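Local coordinates for putative 2OG-Fe(II) oxygenase family protein (Caulobacter crescentus CB15, PDB 3OOX) that probably uses iron(II), 2-oxoglutarate and dioxygen to form ethylene and to oxidise L-arginine, at residues 7-13 with 36-42; 54-58 with 124-130; 152-156 with 279-283. All coordinates share one frame; numbering follows the deposited sequence.

Contact 1: 7-13 with 36-42; sequences IDPVSFS and AVLSDYD. With EDO (1,2-ethanediol), chain E.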
loop_
_atom_site.group_PDB
_atom_site.type_symbol
_atom_site.label_atom_id
_atom_site.label_comp_id
_atom_site.label_asym_id
_atom_site.label_seq_id
_atom_site.Cartn_x
_atom_site.Cartn_y
_atom_site.Cartn_z
ATOM N N ILE A 7 3.309 14.812 -9.894
ATOM C CA ILE A 7 3.591 13.604 -10.669
ATOM C C ILE A 7 2.488 13.352 -11.690
ATOM O O ILE A 7 1.339 13.107 -11.315
ATOM C CB ILE A 7 3.682 12.377 -9.759
ATOM C CG1 ILE A 7 4.808 12.541 -8.723
ATOM C CG2 ILE A 7 3.921 11.102 -10.593
ATOM C CD1 ILE A 7 5.005 11.326 -7.803
ATOM N N ASP A 8 2.853 13.394 -12.969
ATOM C CA ASP A 8 1.892 13.274 -14.069
ATOM C C ASP A 8 1.443 11.819 -14.207
ATOM O O ASP A 8 2.281 10.918 -14.103
ATOM C CB ASP A 8 2.533 13.711 -15.391
ATOM C CG ASP A 8 2.925 15.196 -15.414
ATOM O OD1 ASP A 8 2.304 16.011 -14.698
ATOM O OD2 ASP A 8 3.851 15.539 -16.181
ATOM N N PRO A 9 0.131 11.582 -14.399
ATOM C CA PRO A 9 -0.314 10.194 -14.568
ATOM C C PRO A 9 0.193 9.540 -15.859
ATOM O O PRO A 9 0.419 10.236 -16.875
ATOM C CB PRO A 9 -1.844 10.281 -14.557
ATOM C CG PRO A 9 -2.184 11.658 -14.111
ATOM C CD PRO A 9 -0.992 12.528 -14.282
ATOM N N VAL A 10 0.387 8.233 -15.782
ATOM C CA VAL A 10 0.705 7.372 -16.922
ATOM C C VAL A 10 -0.528 6.501 -17.141
ATOM O O VAL A 10 -1.000 5.856 -16.232
ATOM C CB VAL A 10 1.937 6.496 -16.652
ATOM C CG1 VAL A 10 2.248 5.519 -17.844
ATOM C CG2 VAL A 10 3.174 7.359 -16.336
ATOM N N SER A 11 -1.088 6.510 -18.358
ATOM C CA SER A 11 -2.306 5.767 -18.614
ATOM C C SER A 11 -2.061 4.259 -18.688
ATOM O O SER A 11 -1.221 3.805 -19.457
ATOM C CB SER A 11 -2.965 6.217 -19.928
ATOM O OG SER A 11 -4.119 5.434 -20.156
ATOM N N PHE A 12 -2.856 3.523 -17.924
ATOM C CA PHE A 12 -2.880 2.074 -18.000
ATOM C C PHE A 12 -3.259 1.589 -19.417
ATOM O O PHE A 12 -2.970 0.457 -19.756
ATOM C CB PHE A 12 -3.799 1.483 -16.931
ATOM C CG PHE A 12 -3.791 -0.012 -16.902
ATOM C CD1 PHE A 12 -2.653 -0.705 -16.504
ATOM C CD2 PHE A 12 -4.884 -0.729 -17.310
ATOM C CE1 PHE A 12 -2.631 -2.099 -16.499
ATOM C CE2 PHE A 12 -4.856 -2.124 -17.329
ATOM C CZ PHE A 12 -3.744 -2.794 -16.918
ATOM N N SER A 13 -3.876 2.428 -20.244
ATOM C CA SER A 13 -4.195 2.007 -21.618
ATOM C C SER A 13 -2.910 1.617 -22.380
ATOM O O SER A 13 -2.950 0.801 -23.318
ATOM C CB SER A 13 -4.972 3.120 -22.336
ATOM O OG SER A 13 -4.138 4.233 -22.571
ATOM N N ALA A 36 4.478 6.584 -8.503
ATOM C CA ALA A 36 3.912 6.795 -9.832
ATOM C C ALA A 36 2.411 6.927 -9.704
ATOM O O ALA A 36 1.813 6.443 -8.738
ATOM C CB ALA A 36 4.273 5.644 -10.754
ATOM N N VAL A 37 1.802 7.581 -10.691
ATOM C CA VAL A 37 0.364 7.741 -10.743
ATOM C C VAL A 37 -0.110 7.062 -12.009
ATOM O O VAL A 37 0.393 7.381 -13.099
ATOM C CB VAL A 37 -0.071 9.227 -10.757
ATOM C CG1 VAL A 37 -1.613 9.342 -10.854
ATOM C CG2 VAL A 37 0.487 9.955 -9.496
ATOM N N LEU A 38 -1.062 6.152 -11.846
ATOM C CA LEU A 38 -1.595 5.309 -12.926
ATOM C C LEU A 38 -3.057 5.676 -13.165
ATOM O O LEU A 38 -3.896 5.540 -12.283
ATOM C CB LEU A 38 -1.475 3.832 -12.552
ATOM C CG LEU A 38 -1.963 2.829 -13.590
ATOM C CD1 LEU A 38 -0.976 2.831 -14.707
ATOM C CD2 LEU A 38 -2.029 1.439 -12.985
ATOM N N SER A 39 -3.357 6.169 -14.371
ATOM C CA SER A 39 -4.722 6.549 -14.748
ATOM C C SER A 39 -5.345 5.468 -15.642
ATOM O O SER A 39 -4.654 4.534 -16.069
ATOM C CB SER A 39 -4.677 7.882 -15.468
ATOM O OG SER A 39 -3.890 7.785 -16.638
ATOM N N ASP A 40 -6.656 5.564 -15.852
ATOM C CA ASP A 40 -7.385 4.706 -16.794
ATOM C C ASP A 40 -7.248 3.212 -16.450
ATOM O O ASP A 40 -7.033 2.385 -17.339
ATOM C CB ASP A 40 -6.927 4.953 -18.236
ATOM C CG ASP A 40 -7.091 6.380 -18.681
ATOM O OD1 ASP A 40 -8.077 7.041 -18.265
ATOM O OD2 ASP A 40 -6.230 6.839 -19.467
ATOM N N TYR A 41 -7.400 2.868 -15.175
ATOM C CA TYR A 41 -7.314 1.448 -14.766
ATOM C C TYR A 41 -8.539 0.719 -15.280
ATOM O O TYR A 41 -9.559 1.342 -15.614
ATOM C CB TYR A 41 -7.134 1.263 -13.253
ATOM C CG TYR A 41 -8.124 1.969 -12.320
ATOM C CD1 TYR A 41 -9.492 1.698 -12.362
ATOM C CD2 TYR A 41 -7.669 2.883 -11.367
ATOM C CE1 TYR A 41 -10.384 2.322 -11.479
ATOM C CE2 TYR A 41 -8.550 3.507 -10.484
ATOM C CZ TYR A 41 -9.903 3.222 -10.539
ATOM O OH TYR A 41 -10.774 3.846 -9.656
ATOM N N ASP A 42 -8.449 -0.602 -15.352
ATOM C CA ASP A 42 -9.557 -1.379 -15.912
ATOM C C ASP A 42 -10.371 -2.090 -14.848
ATOM O O ASP A 42 -11.264 -2.884 -15.184
ATOM C CB ASP A 42 -9.051 -2.362 -16.991
ATOM C CG ASP A 42 -8.132 -3.416 -16.449
ATOM O OD1 ASP A 42 -7.676 -3.291 -15.291
ATOM O OD2 ASP A 42 -7.847 -4.383 -17.202
HETATM C C1 EDO E . -4.510 -7.076 -18.916
HETATM O O1 EDO E . -5.153 -8.176 -18.261
HETATM C C2 EDO E . -5.466 -5.894 -18.993
HETATM O O2 EDO E . -5.759 -5.429 -17.659
HETATM O O HOH W 1 3.566 8.562 -12.743
#

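Contact 2: 54-58 with 124-130; sequences SAKAF and IPAFKHD. With EDO (1,2-ethanediol), chain L.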
loop_
_atom_site.group_PDB
_atom_site.type_symbol
_atom_site.label_atom_id
_atom_site.label_comp_id
_atom_site.label_asym_id
_atom_site.label_seq_id
_atom_site.Cartn_x
_atom_site.Cartn_y
_atom_site.Cartn_z
ATOM N N SER A 54 -19.069 -1.504 1.693
ATOM C CA SER A 54 -18.985 -2.473 2.781
ATOM C C SER A 54 -18.071 -1.993 3.927
ATOM O O SER A 54 -18.387 -2.213 5.122
ATOM C CB SER A 54 -18.545 -3.850 2.288
ATOM O OG SER A 54 -19.640 -4.508 1.679
ATOM N N ALA A 55 -16.943 -1.377 3.564
ATOM C CA ALA A 55 -16.074 -0.772 4.570
ATOM C C ALA A 55 -16.821 0.287 5.378
ATOM O O ALA A 55 -16.791 0.277 6.629
ATOM C CB ALA A 55 -14.802 -0.155 3.910
ATOM N N LYS A 56 -17.479 1.213 4.673
ATOM C CA LYS A 56 -18.245 2.278 5.329
ATOM C C LYS A 56 -19.315 1.690 6.250
ATOM O O LYS A 56 -19.527 2.163 7.362
ATOM C CB LYS A 56 -18.886 3.214 4.302
ATOM C CG LYS A 56 -17.921 4.049 3.454
ATOM C CD LYS A 56 -18.645 4.854 2.386
ATOM C CE LYS A 56 -17.703 5.859 1.726
ATOM N NZ LYS A 56 -18.361 6.537 0.566
ATOM N N ALA A 57 -19.981 0.641 5.793
ATOM C CA ALA A 57 -21.015 -0.015 6.582
ATOM C C ALA A 57 -20.436 -0.669 7.828
ATOM O O ALA A 57 -20.987 -0.547 8.926
ATOM C CB ALA A 57 -21.765 -1.069 5.709
ATOM N N PHE A 58 -19.285 -1.323 7.670
ATOM C CA PHE A 58 -18.621 -1.911 8.827
ATOM C C PHE A 58 -18.283 -0.855 9.902
ATOM O O PHE A 58 -18.562 -1.045 11.095
ATOM C CB PHE A 58 -17.337 -2.675 8.465
ATOM C CG PHE A 58 -16.578 -3.080 9.692
ATOM C CD1 PHE A 58 -16.977 -4.169 10.439
ATOM C CD2 PHE A 58 -15.518 -2.315 10.159
ATOM C CE1 PHE A 58 -16.342 -4.530 11.596
ATOM C CE2 PHE A 58 -14.892 -2.661 11.345
ATOM C CZ PHE A 58 -15.297 -3.752 12.065
ATOM N N ILE A 124 -22.162 -7.564 8.342
ATOM C CA ILE A 124 -22.133 -6.962 7.008
ATOM C C ILE A 124 -22.008 -8.148 6.056
ATOM O O ILE A 124 -20.904 -8.573 5.692
ATOM C CB ILE A 124 -20.933 -5.978 6.802
ATOM C CG1 ILE A 124 -20.819 -4.978 7.972
ATOM C CG2 ILE A 124 -21.033 -5.268 5.425
ATOM C CD1 ILE A 124 -22.081 -4.183 8.264
ATOM N N PRO A 125 -23.164 -8.737 5.679
ATOM C CA PRO A 125 -23.117 -9.959 4.901
ATOM C C PRO A 125 -22.292 -9.935 3.613
ATOM O O PRO A 125 -21.669 -10.934 3.290
ATOM C CB PRO A 125 -24.601 -10.223 4.597
ATOM C CG PRO A 125 -25.328 -9.583 5.719
ATOM C CD PRO A 125 -24.541 -8.378 6.069
ATOM N N ALA A 126 -22.286 -8.811 2.896
ATOM C CA ALA A 126 -21.569 -8.715 1.620
ATOM C C ALA A 126 -20.075 -8.391 1.778
ATOM O O ALA A 126 -19.342 -8.407 0.807
ATOM C CB ALA A 126 -22.231 -7.678 0.727
ATOM N N PHE A 127 -19.632 -8.151 2.998
ATOM C CA PHE A 127 -18.239 -7.677 3.234
ATOM C C PHE A 127 -17.198 -8.678 2.726
ATOM O O PHE A 127 -16.297 -8.291 1.976
ATOM C CB PHE A 127 -18.059 -7.421 4.728
ATOM C CG PHE A 127 -16.734 -6.839 5.138
ATOM C CD1 PHE A 127 -15.619 -7.641 5.216
ATOM C CD2 PHE A 127 -16.649 -5.526 5.573
ATOM C CE1 PHE A 127 -14.389 -7.122 5.690
ATOM C CE2 PHE A 127 -15.427 -5.006 6.041
ATOM C CZ PHE A 127 -14.321 -5.799 6.090
ATOM N N LYS A 128 -17.297 -9.954 3.123
ATOM C CA LYS A 128 -16.276 -10.927 2.723
ATOM C C LYS A 128 -16.147 -10.939 1.203
ATOM O O LYS A 128 -15.050 -10.849 0.661
ATOM C CB LYS A 128 -16.521 -12.340 3.265
ATOM C CG LYS A 128 -15.485 -13.375 2.787
ATOM C CD LYS A 128 -15.641 -14.728 3.453
ATOM C CE LYS A 128 -14.722 -15.764 2.808
ATOM N NZ LYS A 128 -14.772 -17.102 3.461
ATOM N N HIS A 129 -17.279 -11.039 0.504
ATOM C CA HIS A 129 -17.227 -11.071 -0.952
ATOM C C HIS A 129 -16.665 -9.774 -1.579
ATOM O O HIS A 129 -15.739 -9.824 -2.424
ATOM C CB HIS A 129 -18.623 -11.411 -1.517
ATOM C CG HIS A 129 -18.726 -11.261 -3.006
ATOM N ND1 HIS A 129 -19.023 -10.057 -3.610
ATOM C CD2 HIS A 129 -18.552 -12.155 -4.009
ATOM C CE1 HIS A 129 -19.046 -10.222 -4.923
ATOM N NE2 HIS A 129 -18.754 -11.481 -5.191
ATOM N N ASP A 130 -17.203 -8.631 -1.162
ATOM C CA ASP A 130 -16.876 -7.371 -1.807
ATOM C C ASP A 130 -15.417 -7.001 -1.497
ATOM O O ASP A 130 -14.678 -6.573 -2.371
ATOM C CB ASP A 130 -17.780 -6.227 -1.334
ATOM C CG ASP A 130 -19.234 -6.384 -1.744
ATOM O OD1 ASP A 130 -19.557 -7.307 -2.521
ATOM O OD2 ASP A 130 -20.044 -5.556 -1.257
HETATM C C1 EDO L . -19.495 -13.007 6.137
HETATM O O1 EDO L . -18.488 -13.880 6.665
HETATM C C2 EDO L . -19.254 -11.596 6.627
HETATM O O2 EDO L . -18.861 -10.741 5.546
#

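Contact 3: 152-156 with 279-283; sequences YLKLE and TLQNC. With EDO (1,2-ethanediol), chain H.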
loop_
_atom_site.group_PDB
_atom_site.type_symbol
_atom_site.label_atom_id
_atom_site.label_comp_id
_atom_site.label_asym_id
_atom_site.label_seq_id
_atom_site.Cartn_x
_atom_site.Cartn_y
_atom_site.Cartn_z
ATOM N N TYR A 152 11.468 -2.222 -16.950
ATOM C CA TYR A 152 12.257 -1.013 -16.737
ATOM C C TYR A 152 13.654 -1.346 -16.228
ATOM O O TYR A 152 14.666 -0.728 -16.662
ATOM C CB TYR A 152 11.542 -0.076 -15.767
ATOM C CG TYR A 152 12.287 1.202 -15.493
ATOM C CD1 TYR A 152 12.327 2.230 -16.436
ATOM C CD2 TYR A 152 12.967 1.379 -14.279
ATOM C CE1 TYR A 152 13.003 3.405 -16.179
ATOM C CE2 TYR A 152 13.622 2.552 -14.011
ATOM C CZ TYR A 152 13.651 3.564 -14.979
ATOM O OH TYR A 152 14.324 4.738 -14.732
ATOM N N LEU A 153 13.718 -2.348 -15.356
ATOM C CA LEU A 153 14.954 -2.822 -14.761
ATOM C C LEU A 153 15.734 -3.763 -15.676
ATOM O O LEU A 153 16.757 -4.310 -15.265
ATOM C CB LEU A 153 14.650 -3.539 -13.434
ATOM C CG LEU A 153 14.139 -2.632 -12.306
ATOM C CD1 LEU A 153 13.696 -3.485 -11.116
ATOM C CD2 LEU A 153 15.207 -1.656 -11.862
ATOM N N LYS A 154 15.250 -3.955 -16.905
ATOM C CA LYS A 154 15.901 -4.822 -17.913
ATOM C C LYS A 154 15.926 -6.277 -17.478
ATOM O O LYS A 154 16.866 -7.038 -17.782
ATOM C CB LYS A 154 17.287 -4.292 -18.295
ATOM C CG LYS A 154 17.259 -2.826 -18.694
ATOM C CD LYS A 154 18.658 -2.291 -18.986
ATOM C CE LYS A 154 18.609 -0.842 -19.428
ATOM N NZ LYS A 154 18.123 -0.723 -20.848
ATOM N N LEU A 155 14.860 -6.664 -16.786
ATOM C CA LEU A 155 14.590 -8.033 -16.389
ATOM C C LEU A 155 13.554 -8.668 -17.327
ATOM O O LEU A 155 12.863 -7.966 -18.067
ATOM C CB LEU A 155 14.047 -8.089 -14.934
ATOM C CG LEU A 155 14.884 -7.416 -13.819
ATOM C CD1 LEU A 155 14.137 -7.487 -12.502
ATOM C CD2 LEU A 155 16.293 -8.027 -13.642
ATOM N N GLU A 156 13.420 -9.986 -17.252
ATOM C CA GLU A 156 12.291 -10.676 -17.876
ATOM C C GLU A 156 10.981 -10.037 -17.416
ATOM O O GLU A 156 10.830 -9.710 -16.238
ATOM C CB GLU A 156 12.283 -12.166 -17.529
ATOM C CG GLU A 156 13.418 -12.924 -18.158
ATOM C CD GLU A 156 13.341 -12.966 -19.671
ATOM O OE1 GLU A 156 12.260 -13.310 -20.196
ATOM O OE2 GLU A 156 14.364 -12.656 -20.328
ATOM N N THR A 279 20.427 -9.265 -4.060
ATOM C CA THR A 279 20.569 -8.053 -4.862
ATOM C C THR A 279 20.641 -8.354 -6.348
ATOM O O THR A 279 21.402 -9.238 -6.786
ATOM C CB THR A 279 21.826 -7.269 -4.455
ATOM O OG1 THR A 279 21.914 -7.241 -3.014
ATOM C CG2 THR A 279 21.789 -5.850 -5.077
ATOM N N LEU A 280 19.869 -7.613 -7.139
ATOM C CA LEU A 280 19.916 -7.781 -8.591
ATOM C C LEU A 280 21.308 -7.400 -9.074
ATOM O O LEU A 280 21.807 -6.303 -8.805
ATOM C CB LEU A 280 18.862 -6.918 -9.274
ATOM C CG LEU A 280 17.394 -7.263 -8.969
ATOM C CD1 LEU A 280 16.487 -6.228 -9.597
ATOM C CD2 LEU A 280 17.031 -8.664 -9.461
ATOM N N GLN A 281 21.950 -8.302 -9.819
ATOM C CA GLN A 281 23.324 -8.045 -10.188
ATOM C C GLN A 281 23.450 -6.871 -11.129
ATOM O O GLN A 281 24.453 -6.170 -11.093
ATOM C CB GLN A 281 24.008 -9.299 -10.745
ATOM C CG GLN A 281 24.524 -10.210 -9.619
ATOM C CD GLN A 281 25.656 -9.561 -8.798
ATOM O OE1 GLN A 281 26.629 -9.027 -9.356
ATOM N NE2 GLN A 281 25.527 -9.603 -7.470
ATOM N N ASN A 282 22.422 -6.615 -11.943
ATOM C CA ASN A 282 22.472 -5.448 -12.827
ATOM C C ASN A 282 22.249 -4.111 -12.116
ATOM O O ASN A 282 22.409 -3.051 -12.725
ATOM C CB ASN A 282 21.579 -5.625 -14.066
ATOM C CG ASN A 282 20.113 -5.588 -13.760
ATOM O OD1 ASN A 282 19.701 -5.465 -12.606
ATOM N ND2 ASN A 282 19.293 -5.710 -14.813
ATOM N N CYS A 283 21.913 -4.179 -10.819
ATOM C CA CYS A 283 21.879 -2.991 -9.960
ATOM C C CYS A 283 23.135 -2.819 -9.110
ATOM O O CYS A 283 23.210 -1.898 -8.283
ATOM C CB CYS A 283 20.652 -3.037 -9.051
ATOM S SG CYS A 283 19.096 -3.009 -9.963
HETATM C C1 EDO H . 19.777 -11.054 -11.530
HETATM O O1 EDO H . 20.686 -10.797 -10.423
HETATM C C2 EDO H . 19.313 -9.812 -12.317
HETATM O O2 EDO H . 20.389 -8.977 -12.796
#

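Contact 1: 7-13 with 36-42
With CG anti to the backbone N (chi1 -176°), F12 swings its ring along the chain that carries L38, D40 and D42, while S11, whose OG is likewise anti to its N (178°), reaches the carboxylate of D40. S11 OG donates to the anti lone pair of D40 OD2 at 2.6 Å and also accepts the N-H of S13, a capping bond at the start of the next helix. A small hydroxyl suits this place because it can serve both partners at once.

The F12 ring presents an edge to D40 O, and its CE2 lies 3.6 Å from D42 CG, with ring and carboxylate planes 52° apart. Ethanediol, probably from the crystallisation liquor, also meets the ring edge. Further back, F12 CB packs against L38 CD1 at 3.8 Å; Y15 and, from helix 127-152, M141 also touch the ring.

The backbones pair in parallel. V10 N donates to V37 O at 2.8 Å, and V10 O in turn accepts from S39 N. The next bond runs from F12 N to S39 O. Branched V10 and V37 favour the extended chain, and V37 spreads its two methyls, CG1 to P9 CB (3.8 Å) and CG2 to I7. A water linking D8 O to V37 N extends the pairing beyond P9, which has no N-H to give.

Strand 10-11 is one of the two outermost strands of the large mixed sheet, and its connection to parallel strand 35-39 through helices 13-17 and 19-33 is a beta-alpha-beta crossover.

Contact 2: 54-58 with 124-130
The F127 ring receives S54 O at its edge, near the ring plane, 3.8 Å from CD2, while F58 CB approaches CE2 obliquely at 3.9 Å. W99 meets the rings of both F127 and F58 edge-to-face, so the two phenylalanines share one aromatic neighbour. The imidazole of H129 serves the next residue instead: its ND1 donates in the ring plane to the anti lone pair of D130 OD1 (3.0 Å), which holds that carboxylate in place. The other oxygen, D130 OD2, faces S54 OG at 3.1 Å, a possible hydrogen bond, since the hydroxyl proton has another acceptor within reach. Serine is small enough to sit here close against F127.

I124 lies over A57 and F58. Its CG1 is anti to the carbonyl carbon (chi1 -49°) and lies 3.9 Å from F58 CA, and CD1 folds back to A57 CB at 4.0 Å. Cutting this side chain back to alanine would remove CG1 and CD1 and is likely to open a gap beside A57 and F58, leaving their helix face less covered.

I124 to F127 form a type I beta turn that leads into helix 127-152. Helix 45-59 lies against the start of that helix, while L173 of strand 170-176 touches both A55 and F127, so the pair of helices packs on the large sheet, close to strand 97-101 through W99.

Contact 3: 152-156 with 279-283
N282 gives its ND2 to L153 O at 2.9 Å, joining a loop to the C-terminal end of helix 127-152, which closes in a Schellman motif. The bond runs nearly along the C=O axis of L153, although the acceptor is tilted 29° from the amide plane of N282. Its N-H...O angle is 132°, so the bond is bent at the hydrogen even though the donor approaches the carbonyl nearly head-on. An asparagine suits the place: its short side chain offers an N-H to a backbone carbonyl that lies at the end of the helix, where few in-helix donors remain.

Beside the polar link lies an apolar one. L280 CD1 rests against two neighbouring methyls, L155 CD1 at 3.9 Å and L153 CD1 at 4.2 Å. Its side chain crosses that of L153 at about a right angle and meets L155 obliquely. Leucines fit because their branched ends give each other methyl contacts, and F159 adds to the cover of L280.

The next shell explains why these groups sit where they do. K154 has the positive phi (64°) that ends the helix, a conformation glycine usually takes, and this reversal sends L155 back beside L153 to meet L280. On the other side, C283 N bonds to L280 O at 2.9 Å, closing the 3-10 turn 281-283 that holds N282 toward L153. Beyond it, C283 O accepts from N240 and the L280 backbone bonds to L238, tying the loop to the region of helix 233-238.

Ethanediol, probably from the crystallisation liquor, binds beside L280 and L155. Q281 N donates to its O1 at 2.9 Å and N282 N to its O2, while L155 CD2 touches its C2.

How the contacts relate
From the N terminus, contact 1 closes first: residues 7-13 pair with 36-42 after only 22 residues, mostly helix, so the strand at the sheet's border and its neighbour enclose helices 13-17 and 19-33. Strand 35-39 then leads to helix 45-59, and contact 2 closes a longer loop as that helix meets the start of helix 127-152. The other end of this helix opens contact 3, whose partner follows 122 residues later, after most of the remaining strands. The three loops run in series; none nests in or crosses another. Contacts 2 and 3 lie on opposite sides of the chain's centre, about 40 Å apart between centres, and helix 127-152 spans the way between them.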